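Local coordinates for ectonucleotide pyrophosphatase/phosphodiesterase family member 5 (Mus musculus, PDB 5VEO), which probably hydrolyses phosphodiester bonds in nucleotide-type substrates as a zinc-dependent ectoenzyme of the nucleotide pyrophosphatase/phosphodiesterase family, at residues F149-I157 against K200-A211; D177-P185 against D319-Y327. The protein carries 1 engineered substitution. All blocks are in the same frame, centred on the assembly; numbering follows the deposited sequence.

Interaction 1: F149-I157 against K200-A211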
# COMPACT_ATOMS: atom_id res chain seq x y z
N PHE A 149 -8.26 -17.06 0.73
CA PHE A 149 -7.31 -16.73 1.77
C PHE A 149 -6.67 -17.98 2.34
O PHE A 149 -5.45 -18.02 2.58
CB PHE A 149 -8.01 -15.96 2.88
CG PHE A 149 -7.10 -15.52 3.96
CD1 PHE A 149 -7.04 -16.21 5.16
CD2 PHE A 149 -6.27 -14.44 3.77
CE1 PHE A 149 -6.19 -15.79 6.16
CE2 PHE A 149 -5.42 -14.02 4.77
CZ PHE A 149 -5.37 -14.71 5.96
N GLU A 150 -7.47 -19.03 2.54
CA GLU A 150 -6.97 -20.27 3.13
C GLU A 150 -5.93 -20.92 2.22
O GLU A 150 -4.93 -21.48 2.70
CB GLU A 150 -8.15 -21.21 3.40
CG GLU A 150 -9.15 -20.67 4.46
CD GLU A 150 -10.00 -19.48 4.00
OE1 GLU A 150 -10.23 -19.32 2.77
OE2 GLU A 150 -10.42 -18.68 4.90
N ASP A 151 -6.12 -20.83 0.91
CA ASP A 151 -5.12 -21.39 -0.01
C ASP A 151 -3.84 -20.56 0.01
O ASP A 151 -2.74 -21.11 -0.12
CB ASP A 151 -5.70 -21.47 -1.42
CG ASP A 151 -6.60 -22.69 -1.60
OD1 ASP A 151 -6.56 -23.59 -0.75
OD2 ASP A 151 -7.34 -22.75 -2.61
N ARG A 152 -3.97 -19.23 0.13
CA ARG A 152 -2.78 -18.39 0.24
C ARG A 152 -2.00 -18.72 1.50
O ARG A 152 -0.77 -18.84 1.46
CB ARG A 152 -3.18 -16.91 0.23
CG ARG A 152 -3.84 -16.49 -1.06
CD ARG A 152 -4.30 -15.03 -1.05
NE ARG A 152 -5.40 -14.82 -1.99
CZ ARG A 152 -5.75 -13.64 -2.52
NH1 ARG A 152 -5.07 -12.54 -2.25
NH2 ARG A 152 -6.77 -13.57 -3.36
N VAL A 153 -2.71 -18.88 2.62
CA VAL A 153 -2.07 -19.27 3.88
C VAL A 153 -1.38 -20.62 3.72
O VAL A 153 -0.25 -20.82 4.19
CB VAL A 153 -3.10 -19.29 5.01
CG1 VAL A 153 -2.55 -19.95 6.25
CG2 VAL A 153 -3.53 -17.86 5.31
N ALA A 154 -2.06 -21.57 3.08
CA ALA A 154 -1.49 -22.90 2.93
C ALA A 154 -0.14 -22.85 2.22
O ALA A 154 0.81 -23.52 2.63
CB ALA A 154 -2.46 -23.81 2.18
N LYS A 155 -0.04 -22.05 1.16
CA LYS A 155 1.23 -21.94 0.45
C LYS A 155 2.30 -21.32 1.34
O LYS A 155 3.45 -21.78 1.37
CB LYS A 155 1.04 -21.12 -0.82
CG LYS A 155 0.23 -21.84 -1.87
CD LYS A 155 1.07 -23.02 -2.42
CE LYS A 155 0.30 -24.10 -3.12
NZ LYS A 155 1.23 -25.28 -3.26
N ILE A 156 1.96 -20.24 2.05
CA ILE A 156 2.92 -19.61 2.95
C ILE A 156 3.46 -20.63 3.96
O ILE A 156 4.67 -20.68 4.22
CB ILE A 156 2.26 -18.41 3.66
CG1 ILE A 156 2.04 -17.28 2.65
CG2 ILE A 156 3.07 -17.97 4.88
CD1 ILE A 156 3.29 -16.53 2.23
N ILE A 157 2.56 -21.41 4.58
CA ILE A 157 2.98 -22.37 5.60
C ILE A 157 3.85 -23.44 4.97
O ILE A 157 4.87 -23.85 5.54
CB ILE A 157 1.74 -23.00 6.28
CG1 ILE A 157 0.87 -21.96 7.02
CG2 ILE A 157 2.18 -24.15 7.23
CD1 ILE A 157 1.43 -21.45 8.23
N LYS A 200 -10.18 -14.41 9.64
CA LYS A 200 -9.10 -14.90 8.78
C LYS A 200 -7.75 -14.78 9.47
O LYS A 200 -6.91 -15.68 9.37
CB LYS A 200 -9.09 -14.15 7.46
CG LYS A 200 -10.22 -14.61 6.56
CD LYS A 200 -10.26 -13.84 5.29
CE LYS A 200 -11.09 -14.56 4.25
NZ LYS A 200 -12.47 -14.87 4.69
N LEU A 201 -7.52 -13.70 10.21
CA LEU A 201 -6.31 -13.60 11.00
C LEU A 201 -6.24 -14.74 12.01
O LEU A 201 -5.18 -15.35 12.21
CB LEU A 201 -6.24 -12.24 11.68
CG LEU A 201 -5.03 -11.99 12.58
CD1 LEU A 201 -3.70 -12.17 11.82
CD2 LEU A 201 -5.14 -10.62 13.25
N GLY A 202 -7.37 -15.06 12.63
CA GLY A 202 -7.43 -16.19 13.55
C GLY A 202 -7.07 -17.51 12.87
O GLY A 202 -6.37 -18.35 13.45
N TYR A 203 -7.55 -17.70 11.64
CA TYR A 203 -7.18 -18.88 10.86
C TYR A 203 -5.67 -18.95 10.64
O TYR A 203 -5.05 -20.01 10.80
CB TYR A 203 -7.92 -18.84 9.53
CG TYR A 203 -7.64 -20.02 8.65
CD1 TYR A 203 -8.38 -21.18 8.76
CD2 TYR A 203 -6.62 -19.99 7.71
CE1 TYR A 203 -8.14 -22.27 7.95
CE2 TYR A 203 -6.36 -21.09 6.88
CZ TYR A 203 -7.12 -22.22 7.03
OH TYR A 203 -6.88 -23.31 6.23
N LEU A 204 -5.06 -17.83 10.27
CA LEU A 204 -3.61 -17.79 10.08
C LEU A 204 -2.88 -18.14 11.37
O LEU A 204 -1.93 -18.92 11.37
CB LEU A 204 -3.20 -16.40 9.57
CG LEU A 204 -1.70 -16.15 9.47
CD1 LEU A 204 -1.01 -17.15 8.53
CD2 LEU A 204 -1.42 -14.72 9.04
N ILE A 205 -3.31 -17.56 12.48
CA ILE A 205 -2.69 -17.86 13.76
C ILE A 205 -2.78 -19.35 14.05
O ILE A 205 -1.79 -19.98 14.44
CB ILE A 205 -3.35 -17.04 14.88
CG1 ILE A 205 -3.08 -15.56 14.67
CG2 ILE A 205 -2.85 -17.51 16.25
CD1 ILE A 205 -3.92 -14.68 15.58
N LYS A 206 -3.97 -19.92 13.88
CA LYS A 206 -4.17 -21.35 14.14
C LYS A 206 -3.24 -22.19 13.27
O LYS A 206 -2.64 -23.17 13.75
CB LYS A 206 -5.63 -21.71 13.87
CG LYS A 206 -6.04 -23.14 14.16
CD LYS A 206 -7.54 -23.37 13.81
CE LYS A 206 -7.77 -23.60 12.30
NZ LYS A 206 -9.18 -23.97 11.88
N MET A 207 -3.08 -21.83 12.00
CA MET A 207 -2.23 -22.61 11.11
C MET A 207 -0.75 -22.44 11.44
O MET A 207 0.02 -23.40 11.30
CB MET A 207 -2.50 -22.24 9.66
CG MET A 207 -3.88 -22.63 9.22
SD MET A 207 -4.02 -24.43 9.25
CE MET A 207 -5.75 -24.65 9.53
N LEU A 208 -0.34 -21.25 11.86
CA LEU A 208 1.03 -21.06 12.32
C LEU A 208 1.31 -21.91 13.54
O LEU A 208 2.38 -22.51 13.67
CB LEU A 208 1.30 -19.59 12.64
CG LEU A 208 1.39 -18.66 11.42
CD1 LEU A 208 1.31 -17.19 11.86
CD2 LEU A 208 2.64 -18.87 10.58
N LYS A 209 0.34 -22.00 14.46
CA LYS A 209 0.54 -22.83 15.64
C LYS A 209 0.61 -24.30 15.27
O LYS A 209 1.47 -25.04 15.78
CB LYS A 209 -0.57 -22.57 16.65
CG LYS A 209 -0.43 -21.22 17.34
CD LYS A 209 -1.55 -21.02 18.34
CE LYS A 209 -1.37 -19.74 19.14
NZ LYS A 209 -2.56 -19.52 20.01
N ARG A 210 -0.30 -24.76 14.41
CA ARG A 210 -0.32 -26.17 14.01
C ARG A 210 0.99 -26.58 13.34
O ARG A 210 1.43 -27.72 13.50
CB ARG A 210 -1.53 -26.41 13.09
CG ARG A 210 -1.62 -27.79 12.45
CD ARG A 210 -2.89 -27.92 11.58
NE ARG A 210 -2.57 -27.94 10.15
CZ ARG A 210 -3.44 -28.21 9.18
NH1 ARG A 210 -4.71 -28.49 9.47
NH2 ARG A 210 -3.05 -28.21 7.92
N ALA A 211 1.62 -25.66 12.61
CA ALA A 211 2.88 -25.93 11.93
C ALA A 211 4.11 -25.66 12.80
O ALA A 211 5.24 -25.74 12.30
CB ALA A 211 2.98 -25.08 10.65
O HOH W 1 -4.60 -23.12 4.83
O HOH W 2 -12.79 -17.68 4.81
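Phe149 and Lys200 begin a contact between two helices that run in roughly the same direction. The axes of segments 149-157 and 200-210 come within 10.5 Å and cross at -28°. The backbones are closest at Val153 and Leu204, whose CA atoms lie 6.6 Å apart. The side chains of Lys200 and Phe149 run alongside each other, pointing opposite ways. The aliphatic part of the lysine lies along the ring, and its CB makes a CH-pi contact over one face, 3.9 Å from the centroid. The opposite face is covered by Val153 CG2 from its own helix. The ring reaches this place because CG stands anti to the backbone N (chi1 -177°). The ring also pairs edge-to-face with Trp173 of strand 168-173. Replacing Phe149 by an alanine would probably open a gap between Lys200 and Val153 CG2 and leave the lysine chain without the face it lies on. The next residue, Glu150, crosses Tyr203, which lies about one turn on from Lys200, at about a right angle. Glu150 CG sits over the tyrosine ring, 3.8 Å from the centroid, and Met207 CG covers the other face. Val153 CG1 then packs on Leu204 CD1 at 3.9 Å. Ile157 closes the row with both branches: CD1 touches Leu208 CD2 at 3.7 Å, and CG2 meets Ala211 CB, just past the helix end, at 3.6 Å. No direct hydrogen bond joins the segments. One water links Glu150 O to Tyr203 OH. Another receives a bond from Lys200 NZ and donates to Glu150 OE2; these two charged atoms are 4.3 Å apart, too far for a salt bridge. Lys200 NZ has its salt bridge with Asp196 instead. The helices are thus joined by apolar and CH-pi packing, with water mediating the polar links.

Interaction 2: D177-P185 against D319-Y327. With ZN (zinc ion), chain D; ZN (zinc ion), chain F; AMP (adenosine monophosphate), chain Q.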
# COMPACT_ATOMS: atom_id res chain seq x y z
N ASP A 177 -10.41 -3.51 1.84
CA ASP A 177 -10.41 -2.48 0.79
C ASP A 177 -11.62 -2.62 -0.14
O ASP A 177 -12.32 -1.64 -0.43
CB ASP A 177 -9.12 -2.56 -0.01
CG ASP A 177 -9.03 -1.51 -1.09
OD1 ASP A 177 -8.73 -0.34 -0.77
OD2 ASP A 177 -9.24 -1.85 -2.28
N ASP A 178 -11.86 -3.83 -0.65
CA ASP A 178 -12.89 -4.02 -1.66
C ASP A 178 -14.26 -3.58 -1.15
O ASP A 178 -14.97 -2.81 -1.80
CB ASP A 178 -12.95 -5.50 -2.08
CG ASP A 178 -11.99 -5.84 -3.19
OD1 ASP A 178 -11.38 -4.92 -3.77
OD2 ASP A 178 -11.85 -7.04 -3.48
N THR A 179 -14.66 -4.10 0.00
CA THR A 179 -15.95 -3.73 0.56
C THR A 179 -15.96 -2.27 1.02
O THR A 179 -16.99 -1.59 0.89
CB THR A 179 -16.30 -4.69 1.70
OG1 THR A 179 -16.52 -6.00 1.16
CG2 THR A 179 -17.56 -4.24 2.43
N GLY A 180 -14.85 -1.79 1.57
CA GLY A 180 -14.77 -0.38 1.94
C GLY A 180 -15.09 0.55 0.78
O GLY A 180 -15.80 1.55 0.95
N HIS A 181 -14.59 0.23 -0.41
CA HIS A 181 -14.94 1.02 -1.59
C HIS A 181 -16.43 0.96 -1.87
O HIS A 181 -17.05 1.97 -2.21
CB HIS A 181 -14.20 0.51 -2.82
CG HIS A 181 -12.75 0.91 -2.89
ND1 HIS A 181 -12.34 2.21 -3.01
CD2 HIS A 181 -11.63 0.15 -2.91
CE1 HIS A 181 -11.02 2.25 -3.08
NE2 HIS A 181 -10.56 1.01 -3.04
N ASP A 182 -17.01 -0.24 -1.79
CA ASP A 182 -18.39 -0.45 -2.22
C ASP A 182 -19.39 0.24 -1.30
O ASP A 182 -20.36 0.84 -1.77
CB ASP A 182 -18.69 -1.95 -2.26
CG ASP A 182 -18.02 -2.66 -3.42
OD1 ASP A 182 -17.57 -1.97 -4.36
OD2 ASP A 182 -17.95 -3.91 -3.39
N VAL A 183 -19.20 0.12 0.01
CA VAL A 183 -20.20 0.61 0.95
C VAL A 183 -19.77 1.87 1.68
O VAL A 183 -20.65 2.58 2.21
CB VAL A 183 -20.61 -0.48 1.96
CG1 VAL A 183 -21.11 -1.71 1.22
CG2 VAL A 183 -19.48 -0.81 2.93
N GLY A 184 -18.48 2.20 1.69
CA GLY A 184 -17.98 3.31 2.46
C GLY A 184 -17.63 2.89 3.88
O GLY A 184 -18.31 2.04 4.48
N PRO A 185 -16.56 3.47 4.45
CA PRO A 185 -16.12 3.04 5.78
C PRO A 185 -17.10 3.37 6.90
O PRO A 185 -16.99 2.80 8.00
CB PRO A 185 -14.80 3.78 5.97
CG PRO A 185 -14.89 4.97 5.07
CD PRO A 185 -15.69 4.53 3.89
N ASP A 319 -16.47 6.87 -12.80
CA ASP A 319 -16.70 5.98 -11.67
C ASP A 319 -16.88 6.76 -10.38
O ASP A 319 -16.24 7.79 -10.15
CB ASP A 319 -15.52 5.02 -11.51
CG ASP A 319 -15.34 4.11 -12.71
OD1 ASP A 319 -16.31 3.40 -13.07
OD2 ASP A 319 -14.23 4.12 -13.29
N PHE A 320 -17.78 6.27 -9.53
CA PHE A 320 -17.94 6.79 -8.18
C PHE A 320 -18.05 5.64 -7.20
O PHE A 320 -18.77 4.67 -7.45
CB PHE A 320 -19.17 7.70 -8.07
CG PHE A 320 -19.46 8.11 -6.67
CD1 PHE A 320 -18.85 9.22 -6.13
CD2 PHE A 320 -20.30 7.36 -5.88
CE1 PHE A 320 -19.08 9.59 -4.82
CE2 PHE A 320 -20.53 7.72 -4.56
CZ PHE A 320 -19.92 8.84 -4.04
N LEU A 321 -17.35 5.75 -6.08
CA LEU A 321 -17.38 4.76 -5.01
C LEU A 321 -17.64 5.46 -3.68
O LEU A 321 -17.15 6.56 -3.45
CB LEU A 321 -16.05 4.01 -4.92
CG LEU A 321 -15.63 3.25 -6.17
CD1 LEU A 321 -14.17 2.85 -6.12
CD2 LEU A 321 -16.50 2.04 -6.35
N LEU A 322 -18.36 4.77 -2.78
CA LEU A 322 -18.71 5.36 -1.50
C LEU A 322 -17.53 5.40 -0.54
O LEU A 322 -17.54 6.18 0.42
CB LEU A 322 -19.87 4.60 -0.86
CG LEU A 322 -21.24 4.92 -1.47
CD1 LEU A 322 -22.22 3.87 -1.00
CD2 LEU A 322 -21.68 6.32 -1.06
N GLY A 323 -16.50 4.60 -0.77
CA GLY A 323 -15.25 4.71 -0.03
C GLY A 323 -14.09 4.91 -0.99
O GLY A 323 -14.04 4.28 -2.06
N ASN A 324 -13.15 5.75 -0.60
CA ASN A 324 -11.92 5.81 -1.38
C ASN A 324 -10.74 6.26 -0.52
O ASN A 324 -10.87 6.62 0.66
CB ASN A 324 -12.08 6.72 -2.60
CG ASN A 324 -11.15 6.32 -3.76
OD1 ASN A 324 -10.47 5.29 -3.73
ND2 ASN A 324 -11.09 7.18 -4.76
N HIS A 325 -9.58 6.20 -1.14
CA HIS A 325 -8.30 6.53 -0.53
C HIS A 325 -7.40 7.04 -1.64
O HIS A 325 -7.77 7.04 -2.82
CB HIS A 325 -7.73 5.30 0.18
CG HIS A 325 -7.61 4.11 -0.72
ND1 HIS A 325 -6.48 3.88 -1.48
CD2 HIS A 325 -8.51 3.17 -1.08
CE1 HIS A 325 -6.68 2.79 -2.22
NE2 HIS A 325 -7.91 2.36 -2.01
N GLY A 326 -6.20 7.45 -1.27
CA GLY A 326 -5.30 8.15 -2.17
C GLY A 326 -5.00 9.56 -1.73
O GLY A 326 -4.02 10.16 -2.22
N TYR A 327 -5.78 10.07 -0.78
CA TYR A 327 -5.65 11.41 -0.24
C TYR A 327 -4.33 11.61 0.53
O TYR A 327 -3.60 10.67 0.84
CB TYR A 327 -6.82 11.70 0.70
CG TYR A 327 -8.18 11.51 0.05
CD1 TYR A 327 -8.76 12.52 -0.70
CD2 TYR A 327 -8.86 10.31 0.15
CE1 TYR A 327 -9.99 12.35 -1.31
CE2 TYR A 327 -10.09 10.13 -0.45
CZ TYR A 327 -10.65 11.15 -1.18
OH TYR A 327 -11.87 10.96 -1.79
ZN ZN D . -8.63 0.55 -2.69
ZN ZN F . -10.17 -6.33 -5.58
P AMP Q . -6.02 -0.12 -4.08
O1P AMP Q . -5.11 1.00 -4.49
O2P AMP Q . -7.50 0.26 -4.26
O3P AMP Q . -5.76 -0.62 -2.67
O5' AMP Q . -5.75 -1.36 -5.05
C5' AMP Q . -6.07 -2.68 -4.58
C4' AMP Q . -6.58 -3.60 -5.66
O4' AMP Q . -5.48 -4.01 -6.46
C3' AMP Q . -7.18 -4.90 -5.11
O3' AMP Q . -8.58 -4.89 -5.24
C2' AMP Q . -6.58 -6.01 -5.98
O2' AMP Q . -7.51 -6.89 -6.55
C1' AMP Q . -5.80 -5.25 -7.03
N9 AMP Q . -4.58 -5.91 -7.43
C8 AMP Q . -3.50 -6.16 -6.67
N7 AMP Q . -2.55 -6.77 -7.42
C5 AMP Q . -3.06 -6.89 -8.67
C6 AMP Q . -2.61 -7.44 -9.96
N6 AMP Q . -1.39 -7.99 -10.07
N1 AMP Q . -3.44 -7.36 -11.02
C2 AMP Q . -4.66 -6.81 -10.95
N3 AMP Q . -5.15 -6.29 -9.81
C4 AMP Q . -4.40 -6.33 -8.67
O HOH W 3 -20.05 2.53 -4.00
O HOH W 4 -10.70 -5.36 -7.67
O HOH W 5 -11.35 -7.18 -7.59
O HOH W 6 -12.14 -7.66 -5.58
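His181 and His325 meet at one zinc of the two-metal active site, a hallmark of the alkaline phosphatase superfamily. Helix 177-183 supplies Asp177 and His181, and the segment 319-327 supplies His325. The zinc is held by His181 NE2 at 2.0 Å, by His325 NE2 and by both carboxylate oxygens of Asp177. AMP O2P binds the same zinc at 1.9 Å. The two imidazoles meet rim to rim, with planes 45° apart. The other nitrogen of His181 is held as well: ND1 donates to Gly323 O at 2.8 Å, with the oxygen 20° out of the ring plane. This second-shell bond helps set the ring's rotation and probably steadies NE2 on the metal. Gly323 N returns a bond to His181 O at 3.0 Å. A side chain at Gly323 would run into Gly180 O, so the close approach depends on glycine. His325 ND1 is hydrogen-bonded to Thr56 O, and its ring stacks on His225, a ligand of the neighbouring zinc. Asp178 OD1 reaches a further zinc, shared with Glu145, that binds AMP O3' at 2.2 Å. Backbone carbonyls therefore orient both histidines, while the zinc binds one phosphate oxygen, and its charge would probably polarise that oxygen.

Overall arrangement
Interaction 1 and interaction 2 lie in the same phosphodiesterase family region, and their segments alternate along the chain. Their centres are about 28 Å apart. Their nearest atoms are about 8 Å apart and do not touch. Helix 177-183 and helix 190-210 follow each other in sequence, and Val183 of the first packs on Met190 of the second. Strand 168-173 is packed by residues of interaction 1 and lies just ahead of the metal-binding Asp177. Interaction 2 holds zinc and AMP directly. Interaction 1 is structural packing on the central sheet, its centre about 22 Å from the chain centre, and touches neither metal nor nucleotide.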